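Local coordinates for cellulosomal scaffoldin anchoring protein C (Acetivibrio cellulolyticus, PDB 4UYP) that presents a cohesin domain that binds the dockerin of the adaptor scaffoldin ScaB, thereby helping to anchor the bacterial cellulosome to the cell surface, at residues C[4-9]-C[36-41]; C[15-20]-C[137-142]; C[43-48]-C[110-115]; C[73-78]-C[94-99]. All coordinates share one frame; numbering follows the deposited sequence.

Contact 1 (C[4-9]-C[36-41]); sequences VDIGST and FRTNFD
Val4 and Ile6 meet Phe36 and Thr38 through hydrocarbon alone, between two strands of the cohesin beta-sandwich. The axes of strand segments 4-6 and 36-39 stay 10.6 Å apart at their closest and run within 30° of parallel. That spacing is too wide for paired backbones and suits two layers that touch through their side chains. The nearest alpha carbons pair Val4 with Phe36 and Ile6 with Thr38.

The aromatic contacts come first. Val4 and Phe36 reach into the gap from opposite directions, and Val4 CG1 comes within 3.5 Å of Phe36 CE1. With CG anti to the backbone N (chi1 -179°), the phenyl group extends from its strand toward the other layer. Ile6 comes to the ring at its edge, near the ring plane, with CG1 3.9 Å from Phe36 CZ.

The aliphatic contact is methyl to methyl. Ile6 CD1, at the end of an extended side chain, lies 3.8 Å from Thr38 CG2 in the conformer described; Thr38 has a second one.

Asp5 turns away from this interface, and Asp5 and Ile6 belong to a calcium site seen in this protein together with Asn135 and Asp136, although no calcium is bound to this chain here. Arg37 makes cation-pi contacts with Tyr118 and Phe72 and donates a hydrogen bond from NH2 to Val25 O of a ScaB chain.

All four touching residues are buried and none contributes a polar bond across the gap, which implies that this part of the core is held by hydrophobic fit, while the neighbouring Arg37 takes part in binding ScaB.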
loop_
_atom_site.group_PDB
_atom_site.type_symbol
_atom_site.label_atom_id
_atom_site.label_comp_id
_atom_site.label_asym_id
_atom_site.label_seq_id
_atom_site.Cartn_x
_atom_site.Cartn_y
_atom_site.Cartn_z
ATOM N N VAL C 4 -12.364 9.803 -5.885
ATOM C CA VAL C 4 -12.318 9.447 -4.411
ATOM C C VAL C 4 -11.330 10.450 -3.757
ATOM O O VAL C 4 -10.191 10.616 -4.222
ATOM C CB VAL C 4 -11.833 8.050 -4.258
ATOM C CG1 VAL C 4 -11.833 7.647 -2.734
ATOM C CG2 VAL C 4 -12.771 7.113 -5.015
ATOM N N ASP C 5 -11.798 11.053 -2.686
ATOM C CA ASP C 5 -10.960 12.083 -1.982
ATOM C C ASP C 5 -10.743 11.588 -0.554
ATOM O O ASP C 5 -11.749 11.370 0.169
ATOM C CB ASP C 5 -11.642 13.373 -1.953
ATOM C CG ASP C 5 -10.800 14.432 -1.325
ATOM O OD1 ASP C 5 -9.984 15.055 -2.021
ATOM O OD2 ASP C 5 -10.975 14.665 -0.038
ATOM N N ILE C 6 -9.482 11.511 -0.128
ATOM C CA ILE C 6 -9.126 11.327 1.321
ATOM C C ILE C 6 -8.928 12.719 1.867
ATOM O O ILE C 6 -7.992 13.452 1.403
ATOM C CB ILE C 6 -7.895 10.460 1.467
ATOM C CG1 ILE C 6 -8.101 9.053 0.842
ATOM C CG2 ILE C 6 -7.455 10.373 2.943
ATOM C CD1 ILE C 6 -6.877 8.207 0.971
ATOM N N GLY C 7 -9.736 13.196 2.799
ATOM C CA GLY C 7 -9.636 14.565 3.309
ATOM C C GLY C 7 -8.375 14.750 4.154
ATOM O O GLY C 7 -7.843 13.790 4.739
ATOM N N SER C 8 -7.902 15.958 4.166
ATOM C CA SER C 8 -6.807 16.321 5.032
ATOM C C SER C 8 -7.350 16.991 6.301
ATOM O O SER C 8 -8.471 17.537 6.377
ATOM C CB SER C 8 -5.960 17.375 4.318
ATOM O OG SER C 8 -5.274 16.682 3.187
ATOM N N THR C 9 -6.533 16.900 7.364
ATOM C CA THR C 9 -6.869 17.501 8.621
ATOM C C THR C 9 -5.665 17.781 9.447
ATOM O O THR C 9 -4.545 17.640 8.958
ATOM C CB THR C 9 -7.895 16.552 9.348
ATOM O OG1 THR C 9 -8.489 17.202 10.427
ATOM C CG2 THR C 9 -7.311 15.248 9.847
ATOM N N PHE C 36 -11.651 -0.365 -0.721
ATOM C CA PHE C 36 -10.886 0.866 -0.637
ATOM C C PHE C 36 -9.883 0.682 0.475
ATOM O O PHE C 36 -10.272 0.343 1.605
ATOM C CB PHE C 36 -11.796 2.087 -0.322
ATOM C CG PHE C 36 -11.039 3.386 -0.241
ATOM C CD1 PHE C 36 -10.654 3.951 -1.401
ATOM C CD2 PHE C 36 -10.640 3.939 1.005
ATOM C CE1 PHE C 36 -9.900 5.075 -1.480
ATOM C CE2 PHE C 36 -9.804 5.136 0.919
ATOM C CZ PHE C 36 -9.530 5.614 -0.314
ATOM N N ARG C 37 -8.561 0.785 0.210
ATOM C CA ARG C 37 -7.554 0.630 1.278
ATOM C C ARG C 37 -6.678 1.833 1.328
ATOM O O ARG C 37 -6.266 2.355 0.285
ATOM C CB ARG C 37 -6.708 -0.575 0.908
ATOM C CG ARG C 37 -5.644 -0.753 2.008
ATOM C CD ARG C 37 -4.759 -1.990 1.850
ATOM N NE ARG C 37 -5.567 -3.171 1.929
ATOM C CZ ARG C 37 -5.007 -4.346 2.078
ATOM N NH1 ARG C 37 -3.683 -4.552 2.164
ATOM N NH2 ARG C 37 -5.757 -5.446 2.155
ATOM N N THR C 38 -6.451 2.308 2.549
ATOM C CA THR C 38 -5.523 3.452 2.835
ATOM C C THR C 38 -4.347 2.910 3.589
ATOM O O THR C 38 -4.490 2.118 4.527
ATOM C CB THR C 38 -6.144 4.525 3.803
ATOM O OG1 THR C 38 -6.500 3.946 5.039
ATOM C CG2 THR C 38 -7.420 5.159 3.125
ATOM N N ASN C 39 -3.121 3.384 3.259
ATOM C CA ASN C 39 -1.979 3.169 4.153
ATOM C C ASN C 39 -1.595 4.447 4.918
ATOM O O ASN C 39 -1.928 5.540 4.517
ATOM C CB ASN C 39 -0.754 2.716 3.284
ATOM C CG ASN C 39 -0.991 1.287 2.700
ATOM O OD1 ASN C 39 -1.355 1.198 1.491
ATOM N ND2 ASN C 39 -0.855 0.274 3.491
ATOM N N PHE C 40 -0.852 4.112 5.934
ATOM C CA PHE C 40 -0.320 5.176 6.828
ATOM C C PHE C 40 0.879 4.602 7.564
ATOM O O PHE C 40 1.064 3.391 7.698
ATOM C CB PHE C 40 -1.390 5.610 7.873
ATOM C CG PHE C 40 -1.965 4.446 8.698
ATOM C CD1 PHE C 40 -3.120 3.717 8.176
ATOM C CD2 PHE C 40 -1.415 4.023 9.976
ATOM C CE1 PHE C 40 -3.673 2.668 8.942
ATOM C CE2 PHE C 40 -1.985 2.983 10.704
ATOM C CZ PHE C 40 -3.122 2.289 10.174
ATOM N N ASP C 41 1.751 5.523 8.041
ATOM C CA ASP C 41 2.850 5.130 8.885
ATOM C C ASP C 41 2.486 4.799 10.267
ATOM O O ASP C 41 1.960 5.692 10.957
ATOM C CB ASP C 41 3.966 6.260 8.849
ATOM C CG ASP C 41 5.145 5.889 9.729
ATOM O OD1 ASP C 41 5.076 5.166 10.718
ATOM O OD2 ASP C 41 6.140 6.697 9.544
#

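Contact 2 (C[15-20]-C[137-142]); sequences SVVSVP and GKIEVI
Val17 lies opposite Ile139 and Val19 opposite Gly137, with alpha carbons 8.2 Å and 7.8 Å apart. Residue numbers rise on one segment as they fall on the other, so the two chains run in roughly opposite directions. Both belong to the cohesin beta-sandwich, and the separation exceeds that of hydrogen-bonded neighbours in a sheet. Their backbones are paired elsewhere: Val17 and Val19 with Phe98 and Ile96 of strand 91-100, and Gly137 with Ile112 of strand 109-122. Strand 3-11 comes between strands 16-24 and 133-141 in the sheet order, and Thr9 from it touches both Val17 and Val19.

Three branched aliphatic side chains bridge the gap. Ile139 is central: its chi1 of -65° sets CG1 anti to the carbonyl carbon, and the extended chi2 of 166° carries CD1 on toward the valines. Val17 meets it tip to tip, its CG2 lying 3.9 Å from Ile139 CD1. The same Val17 methyl is 4.1 Å from Ile139 CG2, so it touches both branches of the isoleucine. Val19 arrives at about a right angle to Ile139, alongside the CG1-CD1 arm of the side chain. Gly137, facing Val19, adds no side chain.

The alternate residues Ser18 and Lys138 turn away, and Ser18 OG hydrogen-bonds Asn97 OD1. The three touching residues are all buried, and Val19 also packs on Ile6 of the calcium site, joining this end of the core to contact 1.

On the Val19 side the fit is even: Val19 CG2 sits 4.1 Å from Ile139 CG1 and equally far from Ile139 CD1.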
loop_
_atom_site.group_PDB
_atom_site.type_symbol
_atom_site.label_atom_id
_atom_site.label_comp_id
_atom_site.label_asym_id
_atom_site.label_seq_id
_atom_site.Cartn_x
_atom_site.Cartn_y
_atom_site.Cartn_z
ATOM N N SER C 15 -3.947 13.446 19.985
ATOM C CA SER C 15 -5.332 13.654 19.691
ATOM C C SER C 15 -5.885 12.561 18.758
ATOM O O SER C 15 -5.125 11.819 18.108
ATOM C CB SER C 15 -5.556 15.056 18.996
ATOM O OG SER C 15 -5.020 15.031 17.655
ATOM N N VAL C 16 -7.202 12.572 18.645
ATOM C CA VAL C 16 -7.891 11.787 17.595
ATOM C C VAL C 16 -8.394 12.793 16.544
ATOM O O VAL C 16 -9.066 13.760 16.885
ATOM C CB VAL C 16 -9.034 10.946 18.121
ATOM C CG1 VAL C 16 -9.784 10.297 16.918
ATOM C CG2 VAL C 16 -8.500 9.843 19.031
ATOM N N VAL C 17 -7.981 12.586 15.291
ATOM C CA VAL C 17 -8.406 13.405 14.138
ATOM C C VAL C 17 -9.284 12.550 13.218
ATOM O O VAL C 17 -9.246 11.300 13.308
ATOM C CB VAL C 17 -7.224 13.987 13.361
ATOM C CG1 VAL C 17 -6.357 14.840 14.311
ATOM C CG2 VAL C 17 -6.318 12.926 12.754
ATOM N N SER C 18 -10.087 13.179 12.367
ATOM C CA SER C 18 -10.916 12.405 11.512
ATOM C C SER C 18 -10.632 12.758 10.034
ATOM O O SER C 18 -10.502 13.968 9.655
ATOM C CB SER C 18 -12.367 12.630 11.857
ATOM O OG SER C 18 -12.633 12.390 13.205
ATOM N N VAL C 19 -10.534 11.681 9.263
ATOM C CA VAL C 19 -10.212 11.763 7.845
ATOM C C VAL C 19 -11.439 11.200 7.081
ATOM O O VAL C 19 -11.596 9.981 7.011
ATOM C CB VAL C 19 -8.912 10.918 7.608
ATOM C CG1 VAL C 19 -8.638 10.756 6.100
ATOM C CG2 VAL C 19 -7.700 11.612 8.246
ATOM N N PRO C 20 -12.189 12.077 6.400
ATOM C CA PRO C 20 -13.360 11.613 5.584
ATOM C C PRO C 20 -12.903 11.112 4.219
ATOM O O PRO C 20 -12.009 11.665 3.612
ATOM C CB PRO C 20 -14.238 12.852 5.479
ATOM C CG PRO C 20 -13.260 14.007 5.486
ATOM C CD PRO C 20 -12.089 13.553 6.411
ATOM N N GLY C 137 -4.817 12.336 1.190
ATOM C CA GLY C 137 -4.925 13.335 2.281
ATOM C C GLY C 137 -3.642 13.366 3.075
ATOM O O GLY C 137 -2.795 12.468 3.031
ATOM N N LYS C 138 -3.518 14.413 3.884
ATOM C CA LYS C 138 -2.405 14.511 4.811
ATOM C C LYS C 138 -2.984 14.925 6.193
ATOM O O LYS C 138 -4.008 15.626 6.291
ATOM C CB LYS C 138 -1.439 15.642 4.401
ATOM C CG LYS C 138 -0.733 15.355 3.077
ATOM C CD LYS C 138 0.048 16.620 2.713
ATOM C CE LYS C 138 0.312 16.840 1.279
ATOM N NZ LYS C 138 -0.751 16.551 0.387
ATOM N N ILE C 139 -2.339 14.443 7.240
ATOM C CA ILE C 139 -2.617 14.951 8.603
ATOM C C ILE C 139 -1.412 15.770 9.025
ATOM O O ILE C 139 -0.247 15.298 8.974
ATOM C CB ILE C 139 -2.763 13.782 9.588
ATOM C CG1 ILE C 139 -3.993 12.940 9.236
ATOM C CG2 ILE C 139 -2.855 14.306 11.070
ATOM C CD1 ILE C 139 -3.955 11.579 9.977
ATOM N N GLU C 140 -1.659 17.054 9.353
ATOM C CA GLU C 140 -0.589 17.914 9.878
ATOM C C GLU C 140 -0.642 18.025 11.396
ATOM O O GLU C 140 -1.707 18.271 11.950
ATOM C CB GLU C 140 -0.738 19.343 9.221
ATOM C CG GLU C 140 0.356 20.304 9.816
ATOM C CD GLU C 140 0.551 21.584 9.001
ATOM O OE1 GLU C 140 -0.163 21.799 8.005
ATOM O OE2 GLU C 140 1.449 22.332 9.389
ATOM N N VAL C 141 0.513 17.789 12.048
ATOM C CA VAL C 141 0.575 17.929 13.523
ATOM C C VAL C 141 0.734 19.420 13.906
ATOM O O VAL C 141 1.675 20.061 13.413
ATOM C CB VAL C 141 1.701 17.080 14.077
ATOM C CG1 VAL C 141 1.659 17.211 15.595
ATOM C CG2 VAL C 141 1.498 15.640 13.645
ATOM N N ILE C 142 -0.214 19.894 14.675
ATOM C CA ILE C 142 -0.194 21.316 15.073
ATOM C C ILE C 142 -0.027 21.448 16.567
ATOM O O ILE C 142 -0.149 20.496 17.339
ATOM C CB ILE C 142 -1.417 22.055 14.536
ATOM C CG1 ILE C 142 -2.725 21.420 15.037
ATOM C CG2 ILE C 142 -1.388 22.144 13.017
ATOM C CD1 ILE C 142 -3.983 22.273 14.753
#

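Contact 3 (C[43-48]-C[110-115]); sequences QKVTVA and YNITTN. With SO4 (sulfate ion), chain S.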
loop_
_atom_site.group_PDB
_atom_site.type_symbol
_atom_site.label_atom_id
_atom_site.label_comp_id
_atom_site.label_asym_id
_atom_site.label_seq_id
_atom_site.Cartn_x
_atom_site.Cartn_y
_atom_site.Cartn_z
ATOM N N GLN C 43 3.720 4.180 13.061
ATOM C CA GLN C 43 4.319 4.821 14.287
ATOM C C GLN C 43 4.062 6.267 14.368
ATOM O O GLN C 43 4.474 6.937 15.286
ATOM C CB GLN C 43 5.763 4.514 14.559
ATOM C CG GLN C 43 6.043 3.014 14.900
ATOM C CD GLN C 43 5.446 2.608 16.193
ATOM O OE1 GLN C 43 5.335 3.443 17.099
ATOM N NE2 GLN C 43 5.147 1.377 16.339
ATOM N N LYS C 44 3.261 6.774 13.377
ATOM C CA LYS C 44 2.802 8.162 13.442
ATOM C C LYS C 44 1.350 8.257 13.838
ATOM O O LYS C 44 0.962 9.100 14.632
ATOM C CB LYS C 44 2.963 8.881 12.054
ATOM C CG LYS C 44 4.469 8.878 11.558
ATOM C CD LYS C 44 5.417 9.537 12.542
ATOM C CE LYS C 44 6.821 9.738 11.909
ATOM N NZ LYS C 44 7.363 8.442 11.535
ATOM N N VAL C 45 0.506 7.452 13.210
ATOM C CA VAL C 45 -0.919 7.416 13.521
ATOM C C VAL C 45 -1.317 5.952 13.579
ATOM O O VAL C 45 -0.715 5.066 12.967
ATOM C CB VAL C 45 -1.788 8.121 12.462
ATOM C CG1 VAL C 45 -1.440 9.635 12.458
ATOM C CG2 VAL C 45 -1.649 7.526 11.070
ATOM N N THR C 46 -2.425 5.733 14.252
ATOM C CA THR C 46 -3.041 4.405 14.303
ATOM C C THR C 46 -4.570 4.628 14.187
ATOM O O THR C 46 -5.124 5.703 14.522
ATOM C CB THR C 46 -2.772 3.614 15.576
ATOM O OG1 THR C 46 -3.025 4.438 16.749
ATOM C CG2 THR C 46 -1.386 3.070 15.502
ATOM N N VAL C 47 -5.294 3.622 13.722
ATOM C CA VAL C 47 -6.756 3.768 13.600
ATOM C C VAL C 47 -7.457 3.491 14.934
ATOM O O VAL C 47 -7.263 2.421 15.546
ATOM C CB VAL C 47 -7.319 2.798 12.546
ATOM C CG1 VAL C 47 -8.858 2.894 12.437
ATOM C CG2 VAL C 47 -6.707 3.082 11.171
ATOM N N ALA C 48 -8.205 4.457 15.425
ATOM C CA ALA C 48 -9.050 4.294 16.608
ATOM C C ALA C 48 -10.366 3.641 16.233
ATOM O O ALA C 48 -10.909 2.776 16.983
ATOM C CB ALA C 48 -9.298 5.652 17.304
ATOM N N TYR C 110 1.626 13.607 7.822
ATOM C CA TYR C 110 1.424 12.142 7.614
ATOM C C TYR C 110 0.596 11.971 6.419
ATOM O O TYR C 110 -0.545 12.457 6.273
ATOM C CB TYR C 110 0.775 11.513 8.835
ATOM C CG TYR C 110 1.496 11.850 10.151
ATOM C CD1 TYR C 110 2.904 11.973 10.197
ATOM C CD2 TYR C 110 0.808 12.155 11.295
ATOM C CE1 TYR C 110 3.610 12.234 11.383
ATOM C CE2 TYR C 110 1.482 12.392 12.481
ATOM C CZ TYR C 110 2.893 12.498 12.498
ATOM O OH TYR C 110 3.585 12.816 13.642
ATOM N N ASN C 111 1.154 11.255 5.388
ATOM C CA ASN C 111 0.428 10.977 4.123
ATOM C C ASN C 111 -0.510 9.764 4.321
ATOM O O ASN C 111 -0.060 8.667 4.754
ATOM C CB ASN C 111 1.517 10.607 3.106
ATOM C CG ASN C 111 2.375 11.819 2.801
ATOM O OD1 ASN C 111 2.005 12.627 1.921
ATOM N ND2 ASN C 111 3.503 11.908 3.457
ATOM N N ILE C 112 -1.784 10.026 4.023
ATOM C CA ILE C 112 -2.804 8.905 4.138
ATOM C C ILE C 112 -3.178 8.657 2.668
ATOM O O ILE C 112 -3.752 9.460 1.978
ATOM C CB ILE C 112 -4.021 9.469 4.954
ATOM C CG1 ILE C 112 -3.607 10.035 6.336
ATOM C CG2 ILE C 112 -5.006 8.355 5.148
ATOM C CD1 ILE C 112 -2.811 9.107 7.272
ATOM N N THR C 113 -2.683 7.488 2.274
ATOM C CA THR C 113 -2.562 7.177 0.835
ATOM C C THR C 113 -3.506 6.101 0.312
ATOM O O THR C 113 -3.627 5.119 0.961
ATOM C CB THR C 113 -1.064 6.684 0.518
ATOM O OG1 THR C 113 -0.659 5.597 1.287
ATOM C CG2 THR C 113 -0.033 7.873 0.868
ATOM N N THR C 114 -4.125 6.325 -0.817
ATOM C CA THR C 114 -4.960 5.235 -1.476
ATOM C C THR C 114 -4.055 4.147 -2.048
ATOM O O THR C 114 -3.120 4.514 -2.812
ATOM C CB THR C 114 -5.776 5.847 -2.541
ATOM O OG1 THR C 114 -6.598 6.933 -2.055
ATOM C CG2 THR C 114 -6.759 4.740 -3.104
ATOM N N ASN C 115 -4.325 2.907 -1.777
ATOM C CA ASN C 115 -3.509 1.755 -2.254
ATOM C C ASN C 115 -4.198 1.205 -3.527
ATOM O O ASN C 115 -5.206 0.515 -3.397
ATOM C CB ASN C 115 -3.311 0.763 -1.151
ATOM C CG ASN C 115 -2.303 -0.344 -1.505
ATOM O OD1 ASN C 115 -2.329 -0.729 -2.733
ATOM N ND2 ASN C 115 -1.614 -0.880 -0.583
HETATM S S SO4 S . 8.769 7.416 15.250
HETATM O O1 SO4 S . 9.052 8.903 14.971
HETATM O O2 SO4 S . 10.157 6.778 15.302
HETATM O O3 SO4 S . 7.859 6.709 14.241
HETATM O O4 SO4 S . 8.002 7.307 16.542
#
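Lys44 lays the aliphatic part of its side chain on Tyr110, a CH-pi contact at one end of the cohesin beta-sandwich, where strand 45-52 begins opposite strand 109-122. Lys44 CB stands 3.5 Å from the ring centroid, 11° off the normal, and therefore over the middle of the face. From there the chain leaves the ring on its CE1 side, with CD 3.4 Å from Tyr110 CE1. Since the face is met by carbon, the ammonium group remains available for other partners.

Purely apolar contacts continue inward. Val45 and Tyr110 slide past each other in opposite directions, bringing Val45 CG1 to 3.6 Å from Tyr110 CD2. The second valine methyl, CG2, is 4.3 Å from Ile112 CD1, a looser touch leading towards the core.

Polar bonds gather at the outer end. Tyr110 OH is hydrogen-bonded to Glu108 OE1. Lys44 NZ forms salt bridges with Asp41 OD2 and with Glu128 OE1 of the second subunit, its strongest partner. A sulfate, probably from the crystallisation liquor, is hydrogen-bonded to Asn46 ND2 of a ScaB chain, so this corner gathers groups from three protein chains.

The turn at chi2 (-58°) brings Lys44 CD down beside Tyr110 CE1, and a second at chi4 swings NZ away from the ring, to 3.3 Å from sulfate O3 in a hydrogen bond.

Contact 4 (C[73-78]-C[94-99]); sequences ASMTFE and ATINFK
Met75 sets its sulfur against Ala94 and its terminal methyl against Ile96, SD lying 4.1 Å from Ala94 CB. The side chain bends twice to do so. Its chi2 of 132° is away from the usual staggered values, and a further turn at chi3 brings the terminal methyl near Ile96. Met75 CE then lies 4.2 Å from Ile96 CD1. Met75 has a second conformer, so both distances hold for the one described.

Ile96 CD1 serves as the common point of the contact. Besides the methionine methyl it approaches Ala73 CB, at 4.4 Å. Two small alanines, one on each strand, thus flank the two longer side chains, and the pattern repeats in reverse: Met75 with Ala94, Ile96 with Ala73. These separations indicate van der Waals packing without strain. On its other branch, Ile96 CG2 rests over one face of the Phe98 ring, offset toward the rim, which links the contact to the next-but-one residue of the same strand.

The segment axes are 9.9 Å apart and nearly antiparallel, at 160°, as expected for strands in two facing layers of the cohesin sandwich. Ser74, Thr76 and Glu78 alternate with the inward residues and face a ScaB chain: Glu78 OE1 forms a salt bridge with its Arg22 NH1, and Ser74 OG a hydrogen bond with its Leu26 O.

This chain has no helices, and strands supply all the surroundings. Strand 72-78 lies between 33-39 and 62-67, strand 91-100 between 45-52 and 16-24, and Ile21 of strand 16-24 touches both Met75 and Ile96.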
loop_
_atom_site.group_PDB
_atom_site.type_symbol
_atom_site.label_atom_id
_atom_site.label_comp_id
_atom_site.label_asym_id
_atom_site.label_seq_id
_atom_site.Cartn_x
_atom_site.Cartn_y
_atom_site.Cartn_z
ATOM N N ALA C 73 -5.734 0.374 6.495
ATOM C CA ALA C 73 -7.183 0.310 6.782
ATOM C C ALA C 73 -7.882 0.002 5.495
ATOM O O ALA C 73 -7.670 0.656 4.490
ATOM C CB ALA C 73 -7.703 1.617 7.368
ATOM N N SER C 74 -8.830 -0.936 5.573
ATOM C CA SER C 74 -9.574 -1.437 4.373
ATOM C C SER C 74 -11.054 -1.370 4.643
ATOM O O SER C 74 -11.501 -1.650 5.748
ATOM C CB SER C 74 -9.280 -2.896 4.041
ATOM O OG SER C 74 -7.862 -3.087 3.827
ATOM N N MET C 75 -11.775 -1.018 3.616
ATOM C CA MET C 75 -13.257 -0.881 3.653
ATOM C C MET C 75 -13.809 -1.626 2.428
ATOM O O MET C 75 -13.261 -1.432 1.333
ATOM C CB MET C 75 -13.634 0.635 3.618
ATOM C CG MET C 75 -13.425 1.304 5.009
ATOM S SD MET C 75 -12.493 2.865 4.830
ATOM C CE MET C 75 -10.780 2.335 4.497
ATOM N N THR C 76 -14.900 -2.351 2.608
ATOM C CA THR C 76 -15.616 -2.888 1.411
ATOM C C THR C 76 -17.067 -2.522 1.464
ATOM O O THR C 76 -17.687 -2.393 2.529
ATOM C CB THR C 76 -15.550 -4.420 1.245
ATOM O OG1 THR C 76 -16.053 -5.107 2.417
ATOM C CG2 THR C 76 -14.066 -4.826 1.074
ATOM N N PHE C 77 -17.630 -2.356 0.258
ATOM C CA PHE C 77 -19.093 -2.236 0.063
ATOM C C PHE C 77 -19.527 -3.297 -0.913
ATOM O O PHE C 77 -18.868 -3.533 -1.951
ATOM C CB PHE C 77 -19.430 -0.876 -0.533
ATOM C CG PHE C 77 -20.891 -0.716 -0.895
ATOM C CD1 PHE C 77 -21.873 -0.577 0.093
ATOM C CD2 PHE C 77 -21.281 -0.759 -2.219
ATOM C CE1 PHE C 77 -23.217 -0.428 -0.226
ATOM C CE2 PHE C 77 -22.634 -0.627 -2.558
ATOM C CZ PHE C 77 -23.591 -0.467 -1.581
ATOM N N GLU C 78 -20.583 -4.039 -0.541
ATOM C CA GLU C 78 -21.196 -5.043 -1.439
ATOM C C GLU C 78 -22.689 -4.746 -1.428
ATOM O O GLU C 78 -23.334 -5.008 -0.365
ATOM C CB GLU C 78 -20.897 -6.418 -0.955
ATOM C CG GLU C 78 -19.381 -6.807 -0.882
ATOM C CD GLU C 78 -19.117 -7.921 0.185
ATOM O OE1 GLU C 78 -19.465 -7.729 1.391
ATOM O OE2 GLU C 78 -18.560 -8.931 -0.350
ATOM N N ALA C 94 -16.969 6.967 4.180
ATOM C CA ALA C 94 -16.532 6.517 5.517
ATOM C C ALA C 94 -15.641 7.560 6.044
ATOM O O ALA C 94 -15.083 8.385 5.286
ATOM C CB ALA C 94 -15.831 5.140 5.440
ATOM N N THR C 95 -15.411 7.543 7.360
ATOM C CA THR C 95 -14.455 8.437 8.015
ATOM C C THR C 95 -13.554 7.597 8.885
ATOM O O THR C 95 -14.040 6.765 9.654
ATOM C CB THR C 95 -15.177 9.464 8.845
ATOM O OG1 THR C 95 -16.060 10.228 7.983
ATOM C CG2 THR C 95 -14.199 10.479 9.506
ATOM N N ILE C 96 -12.263 7.822 8.761
ATOM C CA ILE C 96 -11.293 7.067 9.598
ATOM C C ILE C 96 -10.888 7.975 10.774
ATOM O O ILE C 96 -10.473 9.138 10.489
ATOM C CB ILE C 96 -10.059 6.660 8.842
ATOM C CG1 ILE C 96 -10.476 5.785 7.646
ATOM C CG2 ILE C 96 -9.098 5.858 9.746
ATOM C CD1 ILE C 96 -9.314 5.621 6.691
ATOM N N ASN C 97 -11.096 7.558 12.017
ATOM C CA ASN C 97 -10.590 8.328 13.162
ATOM C C ASN C 97 -9.238 7.842 13.569
ATOM O O ASN C 97 -9.123 6.677 13.969
ATOM C CB ASN C 97 -11.612 8.187 14.262
ATOM C CG ASN C 97 -13.019 8.600 13.790
ATOM O OD1 ASN C 97 -13.188 9.732 13.328
ATOM N ND2 ASN C 97 -13.979 7.707 13.940
ATOM N N PHE C 98 -8.246 8.694 13.380
ATOM C CA PHE C 98 -6.844 8.305 13.621
ATOM C C PHE C 98 -6.312 8.914 14.933
ATOM O O PHE C 98 -6.538 10.112 15.204
ATOM C CB PHE C 98 -5.930 8.899 12.557
ATOM C CG PHE C 98 -5.933 8.169 11.222
ATOM C CD1 PHE C 98 -5.254 6.968 11.120
ATOM C CD2 PHE C 98 -6.606 8.644 10.140
ATOM C CE1 PHE C 98 -5.157 6.294 9.892
ATOM C CE2 PHE C 98 -6.504 7.951 8.866
ATOM C CZ PHE C 98 -5.787 6.813 8.787
ATOM N N LYS C 99 -5.727 8.089 15.763
ATOM C CA LYS C 99 -4.946 8.590 16.920
ATOM C C LYS C 99 -3.551 9.015 16.464
ATOM O O LYS C 99 -2.797 8.222 15.922
ATOM C CB LYS C 99 -4.847 7.389 17.963
ATOM C CG LYS C 99 -3.774 7.600 19.026
ATOM C CD LYS C 99 -4.227 8.676 19.923
ATOM C CE LYS C 99 -3.282 8.744 21.178
ATOM N NZ LYS C 99 -1.899 8.835 20.846
#

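In the fold
Contacts 1 and 4 are the most central, their centres 5 Å from that of the chain, and they share a layer: strands 33-39 and 72-78 are hydrogen-bonded neighbours, with Phe36 N on Met75 O. Contacts 2 and 3 lie farther out, at 13 and 10 Å, and are joined where strands 133-141 and 109-122 pair through Ile139 O and Tyr110 N. Strand 91-100 of contact 4 pairs with strand 16-24 of contact 2 and strand 45-52 of contact 3. All four are apolar between their segments and mainly buried; contact 3 alone adds a CH-pi contact and a partly exposed lysine whose charged end meets sulfate and another subunit.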